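Hypothetical UPF0204 protein AF0625 (Archaeoglobus fulgidus, PDB 1YQE) probably hydrolyses D-aminoacyl-tRNAs with broad specificity, in a zinc-dependent reaction that recycles them to free tRNA and D-amino acids. Local coordinates at residues E37-L42 and I48-E53; P201-I206 and F212-N217; R125-R130 and V173-L178; K105-A110 and F223-A228. One frame throughout, in Å; residues are numbered along the deposited sequence.

Contact 1 of 4, residues E37-L42 and I48-E53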
loop_
_atom_site.group_PDB
_atom_site.type_symbol
_atom_site.label_atom_id
_atom_site.label_comp_id
_atom_site.label_asym_id
_atom_site.label_seq_id
_atom_site.Cartn_x
_atom_site.Cartn_y
_atom_site.Cartn_z
ATOM N N GLU A 37 19.746 14.658 4.026
ATOM C CA GLU A 37 19.718 13.552 4.975
ATOM C C GLU A 37 19.547 12.188 4.309
ATOM O O GLU A 37 19.464 11.171 4.999
ATOM C CB GLU A 37 18.574 13.764 5.969
ATOM C CG GLU A 37 17.224 13.991 5.294
ATOM C CD GLU A 37 16.066 14.023 6.275
ATOM O OE1 GLU A 37 15.816 12.989 6.931
ATOM O OE2 GLU A 37 15.407 15.079 6.391
ATOM N N PHE A 38 19.511 12.156 2.980
ATOM C CA PHE A 38 19.306 10.895 2.274
ATOM C C PHE A 38 20.467 10.348 1.455
ATOM O O PHE A 38 21.445 11.039 1.158
ATOM C CB PHE A 38 18.100 11.003 1.331
ATOM C CG PHE A 38 16.897 11.652 1.944
ATOM C CD1 PHE A 38 16.677 13.018 1.794
ATOM C CD2 PHE A 38 15.977 10.899 2.669
ATOM C CE1 PHE A 38 15.555 13.627 2.354
ATOM C CE2 PHE A 38 14.854 11.499 3.234
ATOM C CZ PHE A 38 14.642 12.865 3.075
ATOM N N LYS A 39 20.323 9.079 1.091
ATOM C CA LYS A 39 21.275 8.371 0.253
ATOM C C LYS A 39 20.421 8.008 -0.956
ATOM O O LYS A 39 19.519 7.178 -0.859
ATOM C CB LYS A 39 21.780 7.101 0.942
ATOM C CG LYS A 39 22.568 7.351 2.219
ATOM C CD LYS A 39 22.964 6.050 2.907
ATOM C CE LYS A 39 23.921 5.232 2.057
ATOM N NZ LYS A 39 25.180 5.980 1.788
ATOM N N LEU A 40 20.682 8.653 -2.085
ATOM C CA LEU A 40 19.906 8.399 -3.289
ATOM C C LEU A 40 20.654 7.515 -4.273
ATOM O O LEU A 40 21.865 7.644 -4.439
ATOM C CB LEU A 40 19.554 9.719 -3.977
ATOM C CG LEU A 40 18.910 10.823 -3.139
ATOM C CD1 LEU A 40 18.709 12.052 -4.017
ATOM C CD2 LEU A 40 17.581 10.346 -2.563
ATOM N N TYR A 41 19.924 6.612 -4.919
ATOM C CA TYR A 41 20.500 5.723 -5.916
ATOM C C TYR A 41 19.730 6.011 -7.192
ATOM O O TYR A 41 18.515 5.815 -7.249
ATOM C CB TYR A 41 20.337 4.258 -5.503
ATOM C CG TYR A 41 20.960 3.929 -4.163
ATOM C CD1 TYR A 41 20.298 4.230 -2.972
ATOM C CD2 TYR A 41 22.223 3.344 -4.082
ATOM C CE1 TYR A 41 20.877 3.956 -1.733
ATOM C CE2 TYR A 41 22.813 3.067 -2.848
ATOM C CZ TYR A 41 22.134 3.377 -1.679
ATOM O OH TYR A 41 22.706 3.110 -0.453
ATOM N N LEU A 42 20.438 6.483 -8.214
ATOM C CA LEU A 42 19.804 6.842 -9.473
ATOM C C LEU A 42 20.130 5.930 -10.646
ATOM O O LEU A 42 21.224 5.374 -10.742
ATOM C CB LEU A 42 20.188 8.273 -9.843
ATOM C CG LEU A 42 20.046 9.315 -8.734
ATOM C CD1 LEU A 42 20.722 10.611 -9.158
ATOM C CD2 LEU A 42 18.578 9.533 -8.429
ATOM N N ILE A 48 15.805 4.999 -5.962
ATOM C CA ILE A 48 15.796 4.391 -4.636
ATOM C C ILE A 48 16.311 5.453 -3.670
ATOM O O ILE A 48 17.282 6.154 -3.966
ATOM C CB ILE A 48 16.729 3.164 -4.529
ATOM C CG1 ILE A 48 16.285 2.061 -5.491
ATOM C CG2 ILE A 48 16.714 2.636 -3.089
ATOM C CD1 ILE A 48 17.193 0.835 -5.483
ATOM N N ALA A 49 15.662 5.583 -2.521
ATOM C CA ALA A 49 16.090 6.563 -1.534
ATOM C C ALA A 49 16.167 5.908 -0.168
ATOM O O ALA A 49 15.259 5.179 0.240
ATOM C CB ALA A 49 15.126 7.745 -1.498
ATOM N N GLU A 50 17.262 6.174 0.533
ATOM C CA GLU A 50 17.481 5.621 1.854
ATOM C C GLU A 50 17.441 6.773 2.852
ATOM O O GLU A 50 18.024 7.832 2.614
ATOM C CB GLU A 50 18.840 4.923 1.889
ATOM C CG GLU A 50 18.953 3.803 2.896
ATOM C CD GLU A 50 20.099 2.858 2.578
ATOM O OE1 GLU A 50 20.277 1.871 3.319
ATOM O OE2 GLU A 50 20.821 3.098 1.586
ATOM N N THR A 51 16.734 6.569 3.956
ATOM C CA THR A 51 16.614 7.588 4.990
ATOM C C THR A 51 16.868 6.943 6.345
ATOM O O THR A 51 16.662 5.743 6.511
ATOM C CB THR A 51 15.205 8.215 4.996
ATOM O OG1 THR A 51 15.137 9.228 6.006
ATOM C CG2 THR A 51 14.146 7.152 5.288
ATOM N N LYS A 52 17.327 7.735 7.308
ATOM C CA LYS A 52 17.594 7.217 8.642
ATOM C C LYS A 52 16.340 7.303 9.499
ATOM O O LYS A 52 16.310 6.823 10.628
ATOM C CB LYS A 52 18.744 7.989 9.304
ATOM C CG LYS A 52 20.115 7.695 8.692
ATOM C CD LYS A 52 21.262 8.232 9.547
ATOM C CE LYS A 52 21.351 9.751 9.492
ATOM N NZ LYS A 52 21.704 10.232 8.127
ATOM N N GLU A 53 15.298 7.911 8.949
ATOM C CA GLU A 53 14.040 8.054 9.670
ATOM C C GLU A 53 13.230 6.767 9.683
ATOM O O GLU A 53 13.304 5.956 8.756
ATOM C CB GLU A 53 13.176 9.137 9.030
ATOM C CG GLU A 53 13.806 10.508 8.952
ATOM C CD GLU A 53 12.893 11.500 8.267
ATOM O OE1 GLU A 53 13.294 12.671 8.103
ATOM O OE2 GLU A 53 11.770 11.106 7.892
#
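The beta hairpin of strands 38-42 and 47-51 is zipped by two antiparallel hydrogen-bonded pairs, K39 with E50 and Y41 with I48, with L40 and A49 facing each other as the non-hydrogen-bonded pair between them. K39 N reaches E50 O at 3.0 Å in the carbonyl plane, on a lone pair, and Y41 N meets I48 O at 2.8 Å. On the face carrying K39, Y41, I48 and E50, the phenol of Y41 slants across E50, ring and carboxylate planes 41° apart, and Y41 OH donates to E50 OE2 at 2.8 Å, nearly along the C-O axis of the acid. E50 gets there by turning CG roughly opposite the backbone N (chi1 -153°) and extending its chain; its other oxygen, OE1, is taken by K21 and Q18 of helix 15-24, which leaves both oxygens of this buried carboxylate satisfied. K39 lies alongside E50 but turns its amine to E32. On the opposite face L40 CD2 touches A49 CB at 3.7 Å, and the F38 ring runs beside T51, with E50 O at its edge. At the strand end, T51 OG1 accepts from E53 N in an ST turn. Helix 15-24 packs on Y41 and I48, helix 61-65 covers F38 and A49, and the hairpin is flanked by strand 31-35 beside 38-42 and strand 6-11 beside 47-51.

Contact 2 of 4, residues P201-I206 and F212-N217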
loop_
_atom_site.group_PDB
_atom_site.type_symbol
_atom_site.label_atom_id
_atom_site.label_comp_id
_atom_site.label_asym_id
_atom_site.label_seq_id
_atom_site.Cartn_x
_atom_site.Cartn_y
_atom_site.Cartn_z
ATOM N N PRO A 201 -9.603 -9.969 4.602
ATOM C CA PRO A 201 -9.754 -11.221 3.847
ATOM C C PRO A 201 -10.471 -11.062 2.503
ATOM O O PRO A 201 -9.984 -11.529 1.467
ATOM C CB PRO A 201 -10.549 -12.112 4.804
ATOM C CG PRO A 201 -10.206 -11.576 6.154
ATOM C CD PRO A 201 -10.214 -10.087 5.937
ATOM N N ARG A 202 -11.632 -10.415 2.520
ATOM C CA ARG A 202 -12.400 -10.220 1.293
ATOM C C ARG A 202 -11.592 -9.396 0.294
ATOM O O ARG A 202 -11.445 -9.783 -0.869
ATOM C CB ARG A 202 -13.731 -9.509 1.586
ATOM C CG ARG A 202 -14.665 -10.224 2.574
ATOM C CD ARG A 202 -15.248 -11.521 2.013
ATOM N NE ARG A 202 -14.278 -12.612 2.000
ATOM C CZ ARG A 202 -13.790 -13.195 3.092
ATOM N NH1 ARG A 202 -14.180 -12.797 4.297
ATOM N NH2 ARG A 202 -12.908 -14.176 2.981
ATOM N N GLN A 203 -11.064 -8.266 0.754
ATOM C CA GLN A 203 -10.275 -7.389 -0.110
ATOM C C GLN A 203 -9.047 -8.097 -0.685
ATOM O O GLN A 203 -8.659 -7.850 -1.824
ATOM C CB GLN A 203 -9.848 -6.130 0.651
ATOM C CG GLN A 203 -11.015 -5.245 1.078
ATOM C CD GLN A 203 -11.482 -5.530 2.494
ATOM O OE1 GLN A 203 -11.630 -6.684 2.892
ATOM N NE2 GLN A 203 -11.724 -4.471 3.260
ATOM N N THR A 204 -8.438 -8.975 0.101
ATOM C CA THR A 204 -7.273 -9.725 -0.361
ATOM C C THR A 204 -7.666 -10.635 -1.533
ATOM O O THR A 204 -6.950 -10.723 -2.532
ATOM C CB THR A 204 -6.681 -10.592 0.781
ATOM O OG1 THR A 204 -6.146 -9.734 1.797
ATOM C CG2 THR A 204 -5.575 -11.502 0.260
ATOM N N GLU A 205 -8.806 -11.309 -1.410
ATOM C CA GLU A 205 -9.280 -12.200 -2.469
ATOM C C GLU A 205 -9.610 -11.367 -3.712
ATOM O O GLU A 205 -9.345 -11.778 -4.845
ATOM C CB GLU A 205 -10.525 -12.957 -1.998
ATOM C CG GLU A 205 -10.327 -13.671 -0.673
ATOM C CD GLU A 205 -11.611 -14.259 -0.113
ATOM O OE1 GLU A 205 -12.670 -13.610 -0.237
ATOM O OE2 GLU A 205 -11.557 -15.366 0.464
ATOM N N ILE A 206 -10.180 -10.187 -3.493
ATOM C CA ILE A 206 -10.527 -9.307 -4.599
ATOM C C ILE A 206 -9.257 -8.830 -5.310
ATOM O O ILE A 206 -9.223 -8.745 -6.543
ATOM C CB ILE A 206 -11.378 -8.097 -4.100
ATOM C CG1 ILE A 206 -12.796 -8.585 -3.767
ATOM C CG2 ILE A 206 -11.430 -6.991 -5.172
ATOM C CD1 ILE A 206 -13.681 -7.559 -3.068
ATOM N N PHE A 212 -10.475 -5.469 -9.733
ATOM C CA PHE A 212 -10.563 -4.387 -8.761
ATOM C C PHE A 212 -9.315 -4.235 -7.913
ATOM O O PHE A 212 -8.643 -5.213 -7.573
ATOM C CB PHE A 212 -11.743 -4.608 -7.810
ATOM C CG PHE A 212 -12.969 -3.824 -8.162
ATOM C CD1 PHE A 212 -13.899 -4.323 -9.071
ATOM C CD2 PHE A 212 -13.207 -2.588 -7.565
ATOM C CE1 PHE A 212 -15.054 -3.609 -9.379
ATOM C CE2 PHE A 212 -14.360 -1.860 -7.864
ATOM C CZ PHE A 212 -15.287 -2.375 -8.774
ATOM N N THR A 213 -9.014 -2.991 -7.567
ATOM C CA THR A 213 -7.886 -2.701 -6.707
ATOM C C THR A 213 -8.457 -1.774 -5.649
ATOM O O THR A 213 -9.598 -1.336 -5.764
ATOM C CB THR A 213 -6.735 -1.996 -7.449
ATOM O OG1 THR A 213 -5.631 -1.846 -6.549
ATOM C CG2 THR A 213 -7.161 -0.606 -7.949
ATOM N N PHE A 214 -7.668 -1.491 -4.621
ATOM C CA PHE A 214 -8.113 -0.632 -3.533
ATOM C C PHE A 214 -7.151 0.512 -3.294
ATOM O O PHE A 214 -5.975 0.439 -3.644
ATOM C CB PHE A 214 -8.215 -1.436 -2.231
ATOM C CG PHE A 214 -9.309 -2.463 -2.231
ATOM C CD1 PHE A 214 -10.592 -2.125 -1.817
ATOM C CD2 PHE A 214 -9.066 -3.756 -2.678
ATOM C CE1 PHE A 214 -11.626 -3.060 -1.850
ATOM C CE2 PHE A 214 -10.087 -4.701 -2.718
ATOM C CZ PHE A 214 -11.373 -4.355 -2.303
ATOM N N GLY A 215 -7.685 1.580 -2.712
ATOM C CA GLY A 215 -6.873 2.715 -2.340
ATOM C C GLY A 215 -6.756 2.514 -0.837
ATOM O O GLY A 215 -5.776 1.958 -0.345
ATOM N N HIS A 216 -7.780 2.939 -0.108
ATOM C CA HIS A 216 -7.792 2.778 1.340
ATOM C C HIS A 216 -8.782 1.685 1.717
ATOM O O HIS A 216 -9.664 1.333 0.930
ATOM C CB HIS A 216 -8.155 4.103 2.014
ATOM C CG HIS A 216 -6.998 5.046 2.121
ATOM N ND1 HIS A 216 -5.939 4.822 2.973
ATOM C CD2 HIS A 216 -6.700 6.177 1.438
ATOM C CE1 HIS A 216 -5.038 5.773 2.812
ATOM N NE2 HIS A 216 -5.474 6.606 1.884
ATOM N N ASN A 217 -8.602 1.138 2.912
ATOM C CA ASN A 217 -9.455 0.076 3.438
ATOM C C ASN A 217 -9.588 0.326 4.930
ATOM O O ASN A 217 -8.594 0.581 5.603
ATOM C CB ASN A 217 -8.815 -1.297 3.220
ATOM C CG ASN A 217 -9.228 -1.935 1.910
ATOM O OD1 ASN A 217 -10.415 -2.090 1.636
ATOM N ND2 ASN A 217 -8.246 -2.330 1.099
#
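Q203 sets CG beside its backbone N and then bends at chi2 (95°), which lays its CG over one face of the F214 ring and swings the amide on toward N217. The CH-pi contact places Q203 CG 3.9 Å from the centroid of the F214 ring, 26° off the normal and offset toward the rim. Beyond the ring, Q203 NE2 donates to N217 OD1 at 3.2 Å. This bond is poorly directed at the acceptor, since the donor stands 63° out of the N217 carbonyl plane and the two amide planes are nearly perpendicular; Q203 NE2 also bonds G195 O. Replacing N217 by alanine would probably cost Q203 NE2 its second acceptor and leave the amide freer to turn. One turn along the helix, the branch methyl I206 CG2 fills the angle between two phenylalanines, 3.6 Å from F212 CB and 3.6 Å from F214 CE2, with I206 crossing F214 at about a right angle. I244 of strand 242-245 also packs on I206, F212 and F214. The axes of helix 201-206 and strand 212-214 approach to 8.6 Å, the return leg of a beta-alpha-beta crossover in which strand 189-194 leads through helix 201-209 to the parallel edge strand 212-218.

Contact 3 of 4, residues R125-R130 and V173-L178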
loop_
_atom_site.group_PDB
_atom_site.type_symbol
_atom_site.label_atom_id
_atom_site.label_comp_id
_atom_site.label_asym_id
_atom_site.label_seq_id
_atom_site.Cartn_x
_atom_site.Cartn_y
_atom_site.Cartn_z
ATOM N N ARG A 125 1.746 -12.669 -6.974
ATOM C CA ARG A 125 0.958 -13.889 -7.075
ATOM C C ARG A 125 1.646 -14.875 -8.021
ATOM O O ARG A 125 1.706 -16.072 -7.755
ATOM C CB ARG A 125 -0.437 -13.568 -7.604
ATOM C CG ARG A 125 -1.433 -14.721 -7.499
ATOM C CD ARG A 125 -2.695 -14.431 -8.306
ATOM N NE ARG A 125 -2.439 -14.525 -9.741
ATOM C CZ ARG A 125 -3.335 -14.259 -10.690
ATOM N NH1 ARG A 125 -4.561 -13.871 -10.368
ATOM N NH2 ARG A 125 -3.001 -14.387 -11.967
ATOM N N GLU A 126 2.169 -14.349 -9.121
ATOM C CA GLU A 126 2.848 -15.157 -10.124
ATOM C C GLU A 126 4.094 -15.867 -9.584
ATOM O O GLU A 126 4.514 -16.892 -10.125
ATOM C CB GLU A 126 3.231 -14.263 -11.307
ATOM C CG GLU A 126 3.688 -15.000 -12.546
ATOM C CD GLU A 126 4.009 -14.056 -13.692
ATOM O OE1 GLU A 126 4.303 -14.544 -14.804
ATOM O OE2 GLU A 126 3.967 -12.824 -13.479
ATOM N N ARG A 127 4.673 -15.333 -8.511
ATOM C CA ARG A 127 5.888 -15.897 -7.926
ATOM C C ARG A 127 5.722 -16.504 -6.533
ATOM O O ARG A 127 6.675 -17.064 -5.988
ATOM C CB ARG A 127 6.966 -14.817 -7.824
ATOM C CG ARG A 127 7.353 -14.142 -9.117
ATOM C CD ARG A 127 8.354 -13.041 -8.818
ATOM N NE ARG A 127 8.926 -12.453 -10.021
ATOM C CZ ARG A 127 8.280 -11.637 -10.844
ATOM N NH1 ARG A 127 7.021 -11.297 -10.601
ATOM N NH2 ARG A 127 8.899 -11.162 -11.918
ATOM N N LEU A 128 4.534 -16.387 -5.954
ATOM C CA LEU A 128 4.293 -16.888 -4.603
ATOM C C LEU A 128 4.701 -18.336 -4.331
ATOM O O LEU A 128 5.094 -18.666 -3.211
ATOM C CB LEU A 128 2.822 -16.702 -4.217
ATOM C CG LEU A 128 2.353 -15.291 -3.846
ATOM C CD1 LEU A 128 0.871 -15.323 -3.532
ATOM C CD2 LEU A 128 3.127 -14.784 -2.640
ATOM N N ASP A 129 4.613 -19.200 -5.338
ATOM C CA ASP A 129 4.971 -20.601 -5.133
ATOM C C ASP A 129 6.464 -20.844 -4.922
ATOM O O ASP A 129 6.875 -21.958 -4.591
ATOM C CB ASP A 129 4.451 -21.459 -6.283
ATOM C CG ASP A 129 2.938 -21.565 -6.285
ATOM O OD1 ASP A 129 2.363 -21.858 -5.216
ATOM O OD2 ASP A 129 2.323 -21.365 -7.351
ATOM N N ARG A 130 7.272 -19.806 -5.107
ATOM C CA ARG A 130 8.709 -19.923 -4.893
ATOM C C ARG A 130 8.983 -19.967 -3.392
ATOM O O ARG A 130 10.001 -20.504 -2.954
ATOM C CB ARG A 130 9.458 -18.744 -5.518
ATOM C CG ARG A 130 9.703 -18.874 -7.019
ATOM C CD ARG A 130 10.566 -17.730 -7.513
ATOM N NE ARG A 130 11.778 -17.598 -6.708
ATOM C CZ ARG A 130 12.569 -16.530 -6.708
ATOM N NH1 ARG A 130 12.284 -15.485 -7.475
ATOM N NH2 ARG A 130 13.638 -16.502 -5.926
ATOM N N VAL A 173 10.051 -9.965 -3.465
ATOM C CA VAL A 173 9.384 -8.671 -3.370
ATOM C C VAL A 173 9.996 -7.695 -4.374
ATOM O O VAL A 173 9.277 -6.956 -5.051
ATOM C CB VAL A 173 9.525 -8.061 -1.956
ATOM C CG1 VAL A 173 9.118 -6.577 -1.981
ATOM C CG2 VAL A 173 8.653 -8.825 -0.976
ATOM N N ALA A 174 11.324 -7.699 -4.463
ATOM C CA ALA A 174 12.025 -6.809 -5.383
ATOM C C ALA A 174 11.601 -7.070 -6.823
ATOM O O ALA A 174 11.385 -6.131 -7.587
ATOM C CB ALA A 174 13.533 -6.978 -5.239
ATOM N N GLU A 175 11.482 -8.340 -7.195
ATOM C CA GLU A 175 11.074 -8.686 -8.554
ATOM C C GLU A 175 9.649 -8.225 -8.823
ATOM O O GLU A 175 9.352 -7.706 -9.900
ATOM C CB GLU A 175 11.161 -10.196 -8.788
ATOM C CG GLU A 175 12.559 -10.705 -9.097
ATOM C CD GLU A 175 12.564 -12.168 -9.502
ATOM O OE1 GLU A 175 11.652 -12.583 -10.248
ATOM O OE2 GLU A 175 13.484 -12.899 -9.088
ATOM N N ALA A 176 8.766 -8.423 -7.847
ATOM C CA ALA A 176 7.380 -8.011 -8.009
ATOM C C ALA A 176 7.322 -6.494 -8.149
ATOM O O ALA A 176 6.543 -5.975 -8.944
ATOM C CB ALA A 176 6.539 -8.483 -6.823
ATOM N N MET A 177 8.158 -5.785 -7.391
ATOM C CA MET A 177 8.192 -4.330 -7.479
ATOM C C MET A 177 8.652 -3.882 -8.862
ATOM O O MET A 177 8.084 -2.955 -9.437
ATOM C CB MET A 177 9.141 -3.734 -6.441
ATOM C CG MET A 177 8.667 -3.800 -5.008
ATOM S SD MET A 177 9.842 -2.921 -3.947
ATOM C CE MET A 177 8.973 -1.424 -3.643
ATOM N N LEU A 178 9.686 -4.527 -9.393
ATOM C CA LEU A 178 10.183 -4.150 -10.710
ATOM C C LEU A 178 9.091 -4.331 -11.759
ATOM O O LEU A 178 8.947 -3.497 -12.648
ATOM C CB LEU A 178 11.418 -4.976 -11.086
ATOM C CG LEU A 178 12.106 -4.586 -12.401
ATOM C CD1 LEU A 178 12.464 -3.103 -12.386
ATOM C CD2 LEU A 178 13.358 -5.431 -12.593
HETATM O O HOH W 1 10.611 -15.061 -9.552
#
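R127 and R130 grip one carboxylate, that of E175, and do so unequally. The close part is R127: its chain runs extended to the helix, R127 NE donates to E175 OE1 at 2.7 Å with an N-H...O angle of 159°, and E175 CB packs over a face of the guanidinium, 3.4 Å from R127 NE. The guanidinium and carboxylate planes stand nearly perpendicular, so the oxygen is met from above the carboxylate plane while lying almost in the guanidinium plane. The looser side is exposed R130, whose NH1 is 3.3 Å from E175 OE2 in a more bent bond (136°); a water fills in, accepting from R130 NH1 and donating to E175 OE1. R127 has a further salt bridge to D179, and R130 to E168 and E171. The two arginines thus reach across to a row of acids on helix 167-182, tying it to the chain that follows helix 114-125. With E171 close by, two arginines on E175 probably offset the mutual repulsion of these acids and favour its ionised form.

Contact 4 of 4, residues K105-A110 and F223-A228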
loop_
_atom_site.group_PDB
_atom_site.type_symbol
_atom_site.label_atom_id
_atom_site.label_comp_id
_atom_site.label_asym_id
_atom_site.label_seq_id
_atom_site.Cartn_x
_atom_site.Cartn_y
_atom_site.Cartn_z
ATOM N N LYS A 105 -0.938 11.836 11.772
ATOM C CA LYS A 105 -1.942 12.622 12.483
ATOM C C LYS A 105 -3.310 11.949 12.432
ATOM O O LYS A 105 -3.607 11.180 11.514
ATOM C CB LYS A 105 -2.044 14.012 11.848
ATOM C CG LYS A 105 -0.727 14.768 11.802
ATOM C CD LYS A 105 -0.884 16.090 11.068
ATOM C CE LYS A 105 0.339 16.976 11.245
ATOM N NZ LYS A 105 1.603 16.317 10.798
ATOM N N PRO A 106 -4.172 12.241 13.419
ATOM C CA PRO A 106 -5.508 11.636 13.441
ATOM C C PRO A 106 -6.304 12.028 12.198
ATOM O O PRO A 106 -6.069 13.086 11.614
ATOM C CB PRO A 106 -6.133 12.214 14.711
ATOM C CG PRO A 106 -4.947 12.503 15.581
ATOM C CD PRO A 106 -3.957 13.083 14.607
ATOM N N TYR A 107 -7.230 11.163 11.796
ATOM C CA TYR A 107 -8.095 11.427 10.651
ATOM C C TYR A 107 -7.383 12.020 9.445
ATOM O O TYR A 107 -7.909 12.917 8.787
ATOM C CB TYR A 107 -9.236 12.352 11.080
ATOM C CG TYR A 107 -10.098 11.749 12.165
ATOM C CD1 TYR A 107 -11.012 10.735 11.872
ATOM C CD2 TYR A 107 -9.964 12.153 13.493
ATOM C CE1 TYR A 107 -11.769 10.134 12.875
ATOM C CE2 TYR A 107 -10.716 11.557 14.503
ATOM C CZ TYR A 107 -11.614 10.551 14.187
ATOM O OH TYR A 107 -12.362 9.955 15.180
ATOM N N SER A 108 -6.189 11.514 9.160
ATOM C CA SER A 108 -5.404 11.978 8.021
ATOM C C SER A 108 -4.992 10.741 7.221
ATOM O O SER A 108 -4.580 9.733 7.790
ATOM C CB SER A 108 -4.172 12.741 8.506
ATOM O OG SER A 108 -3.501 13.361 7.424
ATOM N N LEU A 109 -5.107 10.827 5.903
ATOM C CA LEU A 109 -4.785 9.705 5.031
ATOM C C LEU A 109 -3.714 10.039 4.002
ATOM O O LEU A 109 -3.671 11.150 3.483
ATOM C CB LEU A 109 -6.051 9.255 4.295
ATOM C CG LEU A 109 -7.269 8.820 5.119
ATOM C CD1 LEU A 109 -8.487 8.672 4.208
ATOM C CD2 LEU A 109 -6.954 7.507 5.828
ATOM N N ALA A 110 -2.851 9.072 3.707
ATOM C CA ALA A 110 -1.817 9.277 2.704
ATOM C C ALA A 110 -2.438 8.992 1.341
ATOM O O ALA A 110 -3.402 8.235 1.231
ATOM C CB ALA A 110 -0.641 8.337 2.956
ATOM N N PHE A 223 -15.089 1.466 12.555
ATOM C CA PHE A 223 -16.491 1.841 12.325
ATOM C C PHE A 223 -17.039 3.016 13.135
ATOM O O PHE A 223 -17.623 3.939 12.569
ATOM C CB PHE A 223 -17.431 0.644 12.539
ATOM C CG PHE A 223 -17.345 -0.421 11.473
ATOM C CD1 PHE A 223 -16.590 -0.228 10.320
ATOM C CD2 PHE A 223 -18.040 -1.621 11.626
ATOM C CE1 PHE A 223 -16.526 -1.213 9.334
ATOM C CE2 PHE A 223 -17.984 -2.615 10.647
ATOM C CZ PHE A 223 -17.226 -2.408 9.499
ATOM N N GLU A 224 -16.861 2.970 14.451
ATOM C CA GLU A 224 -17.371 4.013 15.340
ATOM C C GLU A 224 -16.755 5.390 15.144
ATOM O O GLU A 224 -17.342 6.400 15.537
ATOM C CB GLU A 224 -17.181 3.607 16.803
ATOM C CG GLU A 224 -17.921 2.353 17.236
ATOM C CD GLU A 224 -17.402 1.091 16.563
ATOM O OE1 GLU A 224 -16.185 1.018 16.286
ATOM O OE2 GLU A 224 -18.215 0.168 16.331
ATOM N N HIS A 225 -15.575 5.437 14.539
ATOM C CA HIS A 225 -14.887 6.701 14.322
ATOM C C HIS A 225 -14.984 7.227 12.898
ATOM O O HIS A 225 -14.539 8.337 12.614
ATOM C CB HIS A 225 -13.420 6.564 14.726
ATOM C CG HIS A 225 -13.214 6.430 16.202
ATOM N ND1 HIS A 225 -13.421 7.472 17.081
ATOM C CD2 HIS A 225 -12.832 5.373 16.956
ATOM C CE1 HIS A 225 -13.170 7.064 18.312
ATOM N NE2 HIS A 225 -12.811 5.794 18.264
ATOM N N LEU A 226 -15.560 6.431 12.003
ATOM C CA LEU A 226 -15.712 6.847 10.614
ATOM C C LEU A 226 -16.892 7.796 10.485
ATOM O O LEU A 226 -17.875 7.674 11.210
ATOM C CB LEU A 226 -15.977 5.642 9.711
ATOM C CG LEU A 226 -14.923 4.558 9.501
ATOM C CD1 LEU A 226 -15.553 3.442 8.674
ATOM C CD2 LEU A 226 -13.696 5.129 8.790
ATOM N N THR A 227 -16.786 8.748 9.563
ATOM C CA THR A 227 -17.870 9.684 9.295
ATOM C C THR A 227 -18.081 9.658 7.788
ATOM O O THR A 227 -17.204 9.216 7.047
ATOM C CB THR A 227 -17.521 11.123 9.717
ATOM O OG1 THR A 227 -16.366 11.567 8.995
ATOM C CG2 THR A 227 -17.249 11.187 11.220
ATOM N N ALA A 228 -19.238 10.114 7.332
ATOM C CA ALA A 228 -19.510 10.132 5.907
ATOM C C ALA A 228 -18.489 11.022 5.202
ATOM O O ALA A 228 -18.024 10.690 4.114
ATOM C CB ALA A 228 -20.921 10.636 5.646
#
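The side chains of Y107 and H225 cross at about a right angle, the hydroxyl end of Y107 leading, and these two residues carry the whole contact. Y107 OH lies 3.3 Å from H225 ND1 and 3.6 Å from H225 CB, approaching the imidazole obliquely. The backbone joins in as well: H225 O sits at the edge of the phenol, near its plane, 3.3 Å from Y107 CE1. Y107 CG stands anti to the carbonyl carbon (chi1 -61°), a torsion that carries the ring toward H225 and brings CE1 to H225 O and OH to ND1. Its backbone has positive phi and psi, 43° and 41°, an uncommon conformation outside glycine and asparagine, and is held by backbone hydrogen bonding to V97, with S108 paired to N96. A leucine in place of Y107 would probably not span to H225, removing the aromatic edge from H225 O and leaving the two loops without this contact. On the other side, H225 lies in a turn where F223 O accepts from L226 N, two residues before T227, the N-cap of helix 228-238, whose OG1 accepts from F230 N. Farther in, L109 and L226 both pack on F218 of strand 212-218, and L109 also touches F230, A234 and L237 of the helix. With 95 Å² buried at the protein surface, one close approach between polar side-chain atoms and no clear hydrogen bond, the chemistry is consistent with a light touch between two loops.

In the fold
Contacts 2 and 4 touch directly: H216 NE2 lies 2.7 Å from A110 O, a probable hydrogen bond, and 3.6 Å from L109 CB, which couples strand 212-218 to the loop 105-110. Their centres are 18 Å apart, as are those of contacts 2 and 3, although the nearest atoms of that second pair stay about 8 Å apart. Contact 1 belongs to the eight-stranded mixed sheet, contact 2 to the four-stranded parallel one, with centres 30 Å apart on opposite sides of the chain's centre. The bound pyrophosphate, held in a pocket that includes R54, R79, H80 and H143, lies about 11 Å from the E53 side chain of contact 1.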